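Local coordinates for cytochrome c2 iso-2 (Rhodospirillum centenum, PDB 1JDL), which carries electrons through a covalently bound heme c, acting as the electron donor to oxidized bacteriochlorophyll in photosynthesis, at residues 5-8 with 9-13; 74-77 with 78-82; 86-89 with 90-93. All coordinates share one frame; numbering follows the deposited sequence.

Contact 1 (5-8 with 9-13); sequences PAKG and EAVFK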
loop_
_atom_site.group_PDB
_atom_site.type_symbol
_atom_site.label_atom_id
_atom_site.label_comp_id
_atom_site.label_asym_id
_atom_site.label_seq_id
_atom_site.Cartn_x
_atom_site.Cartn_y
_atom_site.Cartn_z
ATOM N N PRO A 5 -4.131 10.412 -13.441
ATOM C CA PRO A 5 -4.236 8.963 -13.641
ATOM C C PRO A 5 -3.583 8.457 -14.927
ATOM O O PRO A 5 -3.124 7.315 -14.984
ATOM C CB PRO A 5 -5.744 8.716 -13.605
ATOM C CG PRO A 5 -6.315 10.007 -14.113
ATOM C CD PRO A 5 -5.466 11.037 -13.410
ATOM N N ALA A 6 -3.539 9.302 -15.954
ATOM C CA ALA A 6 -2.925 8.921 -17.223
ATOM C C ALA A 6 -1.435 8.692 -17.002
ATOM O O ALA A 6 -0.867 7.712 -17.488
ATOM C CB ALA A 6 -3.142 10.014 -18.264
ATOM N N LYS A 7 -0.804 9.604 -16.271
ATOM C CA LYS A 7 0.615 9.477 -15.967
ATOM C C LYS A 7 0.772 8.389 -14.908
ATOM O O LYS A 7 1.766 7.666 -14.886
ATOM C CB LYS A 7 1.176 10.798 -15.436
ATOM C CG LYS A 7 2.654 10.732 -15.085
ATOM C CD LYS A 7 3.489 10.360 -16.302
ATOM C CE LYS A 7 4.944 10.136 -15.932
ATOM N NZ LYS A 7 5.100 8.994 -14.986
ATOM N N GLY A 8 -0.226 8.280 -14.036
ATOM C CA GLY A 8 -0.187 7.277 -12.988
ATOM C C GLY A 8 -0.068 5.867 -13.530
ATOM O O GLY A 8 0.587 5.017 -12.925
ATOM N N GLU A 9 -0.700 5.614 -14.673
ATOM C CA GLU A 9 -0.659 4.292 -15.289
ATOM C C GLU A 9 0.770 3.946 -15.696
ATOM O O GLU A 9 1.174 2.782 -15.660
ATOM C CB GLU A 9 -1.575 4.249 -16.517
ATOM C CG GLU A 9 -1.634 2.889 -17.189
ATOM C CD GLU A 9 -2.580 2.862 -18.375
ATOM O OE1 GLU A 9 -2.724 1.787 -18.994
ATOM O OE2 GLU A 9 -3.179 3.914 -18.689
ATOM N N ALA A 10 1.529 4.967 -16.080
ATOM C CA ALA A 10 2.918 4.786 -16.483
ATOM C C ALA A 10 3.776 4.520 -15.249
ATOM O O ALA A 10 4.683 3.688 -15.275
ATOM C CB ALA A 10 3.416 6.032 -17.211
ATOM N N VAL A 11 3.488 5.237 -14.169
ATOM C CA VAL A 11 4.227 5.057 -12.928
ATOM C C VAL A 11 3.967 3.648 -12.400
ATOM O O VAL A 11 4.851 3.015 -11.826
ATOM C CB VAL A 11 3.789 6.080 -11.855
ATOM C CG1 VAL A 11 4.495 5.791 -10.539
ATOM C CG2 VAL A 11 4.113 7.494 -12.316
ATOM N N PHE A 12 2.751 3.152 -12.611
ATOM C CA PHE A 12 2.393 1.824 -12.130
ATOM C C PHE A 12 3.264 0.725 -12.730
ATOM O O PHE A 12 3.280 -0.402 -12.233
ATOM C CB PHE A 12 0.923 1.518 -12.421
ATOM C CG PHE A 12 0.399 0.336 -11.664
ATOM C CD1 PHE A 12 0.121 0.436 -10.304
ATOM C CD2 PHE A 12 0.232 -0.895 -12.291
ATOM C CE1 PHE A 12 -0.312 -0.671 -9.580
ATOM C CE2 PHE A 12 -0.199 -2.007 -11.576
ATOM C CZ PHE A 12 -0.470 -1.893 -10.218
ATOM N N LYS A 13 3.974 1.037 -13.809
ATOM C CA LYS A 13 4.851 0.048 -14.417
ATOM C C LYS A 13 5.893 -0.372 -13.381
ATOM O O LYS A 13 6.394 -1.495 -13.411
ATOM C CB LYS A 13 5.545 0.630 -15.652
ATOM C CG LYS A 13 4.601 0.898 -16.814
ATOM C CD LYS A 13 5.351 1.451 -18.016
ATOM C CE LYS A 13 4.421 1.647 -19.202
ATOM N NZ LYS A 13 5.142 2.208 -20.381
#

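Contact 2 (74-77 with 78-82); sequences DPNA and FLRKF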
loop_
_atom_site.group_PDB
_atom_site.type_symbol
_atom_site.label_atom_id
_atom_site.label_comp_id
_atom_site.label_asym_id
_atom_site.label_seq_id
_atom_site.Cartn_x
_atom_site.Cartn_y
_atom_site.Cartn_z
ATOM N N ASP A 74 8.756 5.269 1.977
ATOM C CA ASP A 74 9.461 4.392 2.908
ATOM C C ASP A 74 8.401 3.578 3.644
ATOM O O ASP A 74 7.939 3.968 4.716
ATOM C CB ASP A 74 10.262 5.218 3.924
ATOM C CG ASP A 74 11.256 4.378 4.711
ATOM O OD1 ASP A 74 10.978 3.186 4.956
ATOM O OD2 ASP A 74 12.316 4.917 5.097
ATOM N N PRO A 75 7.992 2.437 3.068
ATOM C CA PRO A 75 6.976 1.569 3.671
ATOM C C PRO A 75 7.205 1.232 5.145
ATOM O O PRO A 75 6.304 1.395 5.970
ATOM C CB PRO A 75 7.008 0.336 2.771
ATOM C CG PRO A 75 7.320 0.925 1.433
ATOM C CD PRO A 75 8.429 1.904 1.766
ATOM N N ASN A 76 8.405 0.765 5.476
ATOM C CA ASN A 76 8.728 0.406 6.854
ATOM C C ASN A 76 8.570 1.564 7.829
ATOM O O ASN A 76 7.966 1.412 8.896
ATOM C CB ASN A 76 10.159 -0.125 6.937
ATOM C CG ASN A 76 10.254 -1.589 6.587
ATOM O OD1 ASN A 76 11.061 -1.990 5.744
ATOM N ND2 ASN A 76 9.435 -2.406 7.242
ATOM N N ALA A 77 9.117 2.720 7.467
ATOM C CA ALA A 77 9.040 3.894 8.326
ATOM C C ALA A 77 7.598 4.273 8.623
ATOM O O ALA A 77 7.255 4.573 9.766
ATOM C CB ALA A 77 9.768 5.066 7.681
ATOM N N PHE A 78 6.754 4.251 7.597
ATOM C CA PHE A 78 5.351 4.605 7.770
ATOM C C PHE A 78 4.620 3.646 8.706
ATOM O O PHE A 78 3.924 4.072 9.627
ATOM C CB PHE A 78 4.633 4.625 6.419
ATOM C CG PHE A 78 3.177 4.982 6.517
ATOM C CD1 PHE A 78 2.774 6.313 6.586
ATOM C CD2 PHE A 78 2.209 3.983 6.582
ATOM C CE1 PHE A 78 1.423 6.645 6.720
ATOM C CE2 PHE A 78 0.855 4.302 6.715
ATOM C CZ PHE A 78 0.462 5.635 6.785
ATOM N N LEU A 79 4.770 2.350 8.457
ATOM C CA LEU A 79 4.110 1.335 9.266
ATOM C C LEU A 79 4.560 1.326 10.721
ATOM O O LEU A 79 3.741 1.172 11.627
ATOM C CB LEU A 79 4.335 -0.041 8.647
ATOM C CG LEU A 79 3.658 -0.275 7.297
ATOM C CD1 LEU A 79 4.120 -1.603 6.714
ATOM C CD2 LEU A 79 2.149 -0.261 7.476
ATOM N N ARG A 80 5.858 1.483 10.949
ATOM C CA ARG A 80 6.380 1.497 12.309
ATOM C C ARG A 80 5.850 2.690 13.091
ATOM O O ARG A 80 5.475 2.560 14.258
ATOM C CB ARG A 80 7.910 1.512 12.283
ATOM C CG ARG A 80 8.501 0.162 11.915
ATOM C CD ARG A 80 10.011 0.216 11.729
ATOM N NE ARG A 80 10.553 -1.112 11.443
ATOM C CZ ARG A 80 11.724 -1.339 10.855
ATOM N NH1 ARG A 80 12.490 -0.324 10.478
ATOM N NH2 ARG A 80 12.129 -2.585 10.642
ATOM N N LYS A 81 5.806 3.852 12.446
ATOM C CA LYS A 81 5.306 5.051 13.108
ATOM C C LYS A 81 3.816 4.939 13.387
ATOM O O LYS A 81 3.344 5.365 14.440
ATOM C CB LYS A 81 5.576 6.292 12.257
ATOM C CG LYS A 81 4.960 7.559 12.828
ATOM C CD LYS A 81 5.227 8.767 11.949
ATOM C CE LYS A 81 4.449 9.977 12.451
ATOM N NZ LYS A 81 4.707 10.232 13.898
ATOM N N PHE A 82 3.070 4.366 12.445
ATOM C CA PHE A 82 1.631 4.218 12.630
ATOM C C PHE A 82 1.315 3.363 13.852
ATOM O O PHE A 82 0.439 3.702 14.647
ATOM C CB PHE A 82 0.975 3.576 11.402
ATOM C CG PHE A 82 -0.527 3.495 11.503
ATOM C CD1 PHE A 82 -1.323 4.544 11.059
ATOM C CD2 PHE A 82 -1.138 2.397 12.098
ATOM C CE1 PHE A 82 -2.712 4.503 11.210
ATOM C CE2 PHE A 82 -2.522 2.344 12.256
ATOM C CZ PHE A 82 -3.311 3.403 11.810
#

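Contact 3 (86-89 with 90-93); sequences AGHA and EQAK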
loop_
_atom_site.group_PDB
_atom_site.type_symbol
_atom_site.label_atom_id
_atom_site.label_comp_id
_atom_site.label_asym_id
_atom_site.label_seq_id
_atom_site.Cartn_x
_atom_site.Cartn_y
_atom_site.Cartn_z
ATOM N N ALA A 86 -0.281 4.497 17.547
ATOM C CA ALA A 86 -1.520 3.846 17.966
ATOM C C ALA A 86 -1.440 3.168 19.328
ATOM O O ALA A 86 -2.460 2.718 19.858
ATOM C CB ALA A 86 -1.950 2.828 16.914
ATOM N N GLY A 87 -0.238 3.088 19.891
ATOM C CA GLY A 87 -0.079 2.444 21.183
ATOM C C GLY A 87 0.330 0.985 21.067
ATOM O O GLY A 87 0.178 0.211 22.017
ATOM N N HIS A 88 0.844 0.606 19.897
ATOM C CA HIS A 88 1.286 -0.765 19.648
ATOM C C HIS A 88 2.729 -0.770 19.161
ATOM O O HIS A 88 3.068 -1.449 18.187
ATOM C CB HIS A 88 0.398 -1.437 18.593
ATOM C CG HIS A 88 -1.055 -1.470 18.953
ATOM N ND1 HIS A 88 -1.892 -0.390 18.772
ATOM C CD2 HIS A 88 -1.815 -2.448 19.498
ATOM C CE1 HIS A 88 -3.106 -0.702 19.191
ATOM N NE2 HIS A 88 -3.086 -1.945 19.637
ATOM N N ALA A 89 3.579 -0.015 19.848
ATOM C CA ALA A 89 4.986 0.087 19.482
ATOM C C ALA A 89 5.694 -1.262 19.474
ATOM O O ALA A 89 6.570 -1.508 18.648
ATOM C CB ALA A 89 5.699 1.041 20.434
ATOM N N GLU A 90 5.308 -2.135 20.395
ATOM C CA GLU A 90 5.923 -3.451 20.497
ATOM C C GLU A 90 5.772 -4.278 19.221
ATOM O O GLU A 90 6.573 -5.174 18.961
ATOM C CB GLU A 90 5.323 -4.208 21.682
ATOM C CG GLU A 90 3.834 -4.477 21.552
ATOM C CD GLU A 90 3.216 -4.961 22.849
ATOM O OE1 GLU A 90 3.736 -5.938 23.429
ATOM O OE2 GLU A 90 2.208 -4.362 23.286
ATOM N N GLN A 91 4.753 -3.975 18.424
ATOM C CA GLN A 91 4.520 -4.717 17.190
ATOM C C GLN A 91 5.193 -4.095 15.972
ATOM O O GLN A 91 5.023 -4.577 14.853
ATOM C CB GLN A 91 3.016 -4.842 16.930
ATOM C CG GLN A 91 2.238 -5.421 18.099
ATOM C CD GLN A 91 0.803 -5.749 17.742
ATOM O OE1 GLN A 91 0.544 -6.624 16.915
ATOM N NE2 GLN A 91 -0.136 -5.049 18.365
ATOM N N ALA A 92 5.966 -3.036 16.188
ATOM C CA ALA A 92 6.646 -2.353 15.091
ATOM C C ALA A 92 8.123 -2.715 14.966
ATOM O O ALA A 92 8.892 -1.986 14.337
ATOM C CB ALA A 92 6.496 -0.842 15.255
ATOM N N LYS A 93 8.521 -3.840 15.551
ATOM C CA LYS A 93 9.916 -4.264 15.492
ATOM C C LYS A 93 10.250 -5.043 14.219
ATOM O O LYS A 93 11.416 -5.143 13.833
ATOM C CB LYS A 93 10.257 -5.104 16.727
ATOM C CG LYS A 93 10.125 -4.336 18.035
ATOM C CD LYS A 93 10.475 -5.197 19.238
ATOM C CE LYS A 93 10.323 -4.413 20.533
ATOM N NZ LYS A 93 10.648 -5.236 21.730
#

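Contact 1 (5-8 with 9-13)
Lys7 O takes two backbone N-H groups from the next turn of the helix. Val11 N gives Lys7 O the regular i to i+4 bond at 3.1 Å. Ala10 N, at 3.0 Å from Lys7 O, adds a weak bond, bent to 128° at the hydrogen. Ala10 CB also packs against this carbonyl oxygen. Phe12 N bonds to Gly8 O at 2.9 Å, and Glu9 N bonds to Pro5 O.

The Lys7 side chain starts away from the next turn and then comes back. It bends at chi2 (60°) and again at chi4 (63°), which carries the amine back to the Val11 side chain. There Lys7 NZ lies 3.2 Å from Val11 CG2, and the two side chains cross at about a right angle. Ala10 CB is the farther neighbour of NZ. The same Val11 methyl also packs on Lys7 O.

This is the N-terminal helix of a class I cytochrome c. It packs on helix 105-115: Pro5 touches Ala113, Lys7 touches Asp110 and Val11 touches Val111. Phe12 reaches inward, close to the heme-binding Cys15 and His19, and its ring meets that of Tyr114 in the same C-terminal helix.

Contact 2 (74-77 with 78-82)
Arg80 lies back along the helix over Asn76. Its CG sits anti to the carbonyl carbon (chi1 -75°), and the chain then runs extended to NE. This lays the aliphatic part alongside the preceding turn, with Arg80 CG 3.3 Å from Asn76 O. Arg80 CB and CD pack on the same oxygen. The guanidinium is covered on one face by Asn76 CB, which sits 4.2 Å above the plane and off toward the rim. Its NH2 bonds to Gly94 O, in the loop after the helix.

Leu79 packs on the preceding turn in a similar way. Leu79 CG comes to 3.4 Å from Pro75 O, and CD1 also lies near that oxygen. The Leu79 side chain packs on Ile52 and Ala56 of helix 51-58. Phe78 has another conformation, with CG opposite its own N across the CA-CB bond (chi1 180°). Of its side chain, CB alone stays near Pro75 O, while the ring leads off to helix 65-71, onto Asn67, Ala70 and Tyr71. Of the Lys81 side chain, CB is the part near Ala77 O, and NZ forms a salt bridge with Asp85.

The backbone bonds are regular. Arg80 N meets Asn76 O at 2.9 Å, and Phe78 N bonds to Asp74 O. Asp74 is the N-cap. Asp74 OD1 accepts from Ala77 N at 3.2 Å, from above the carboxylate plane.

Pro75 also lies beside the iron ligand Met98. The cap satisfies a first-turn N-H, and its negative charge probably suits the positive end of the helix dipole. Oxygens of the first turn are thus both bonded and covered by aliphatic carbon, while the charged ends of Arg80 and Lys81 find their partners farther along the chain.

Contact 3 (86-89 with 90-93)
His88 and Gln91 lie side by side and point the same way. The Gln91 amide nitrogen NE2 is 3.3 Å from His88 CD2, and it also lies near CB and CG. The approach to the ring is oblique, with the ring and amide planes 64° apart. Both side chains have CG anti to the carbonyl carbon (chi1 -58° for His88), which helps set them alongside each other. Ala86 CB sits at the edge of the His88 ring, in its plane.

The close part of the contact is the backbone beneath them. Gln91 N bonds to His88 O at 3.0 Å, and Ala92 N bonds to Ala89 O at 3.0 Å. Both are i to i+3 bonds, as in a 3-10 turn. Gln91 CB packs on His88 O, and Ala92 CB packs on Ala89 O at 3.5 Å. Ala92 CB also touches Arg80 and Leu83 of helix 75-85.

The other side is loose. Glu90 and Lys93 are exposed. Glu90 CB touches the backbone of Ala89, but the carboxylate stays well clear of the imidazole, with Glu90 OE2 6.9 Å from His88 NE2.

The turn follows directly on helix 75-85. Gly87 ends that helix with a positive phi of 95° and a Schellman motif, a conformation that glycine takes easily.

The chemistry is that of a surface turn. Two short backbone bonds and a few carbon-to-oxygen contacts shape the main chain. The polar side chains above are joined by close packing, without a salt bridge or a stack.

How the contacts relate
Contact 1 and contact 2 are partly buried helical turns on opposite sides of the chain's centre, about 24 Å apart between centres. Contact 1 is in helix 5-11, close to the heme-binding Cys15 and His19. Contact 2 opens helix 75-85, near the iron ligand Met98. Contact 3 is a surface turn that follows that helix. It touches contact 2, where Arg80 CG lies 3.3 Å from Ala92 O. The helical contacts use mainly i to i+4 bonds and send nonpolar side chains to other helices. Contact 3 uses i to i+3 bonds, and its larger side chains are polar.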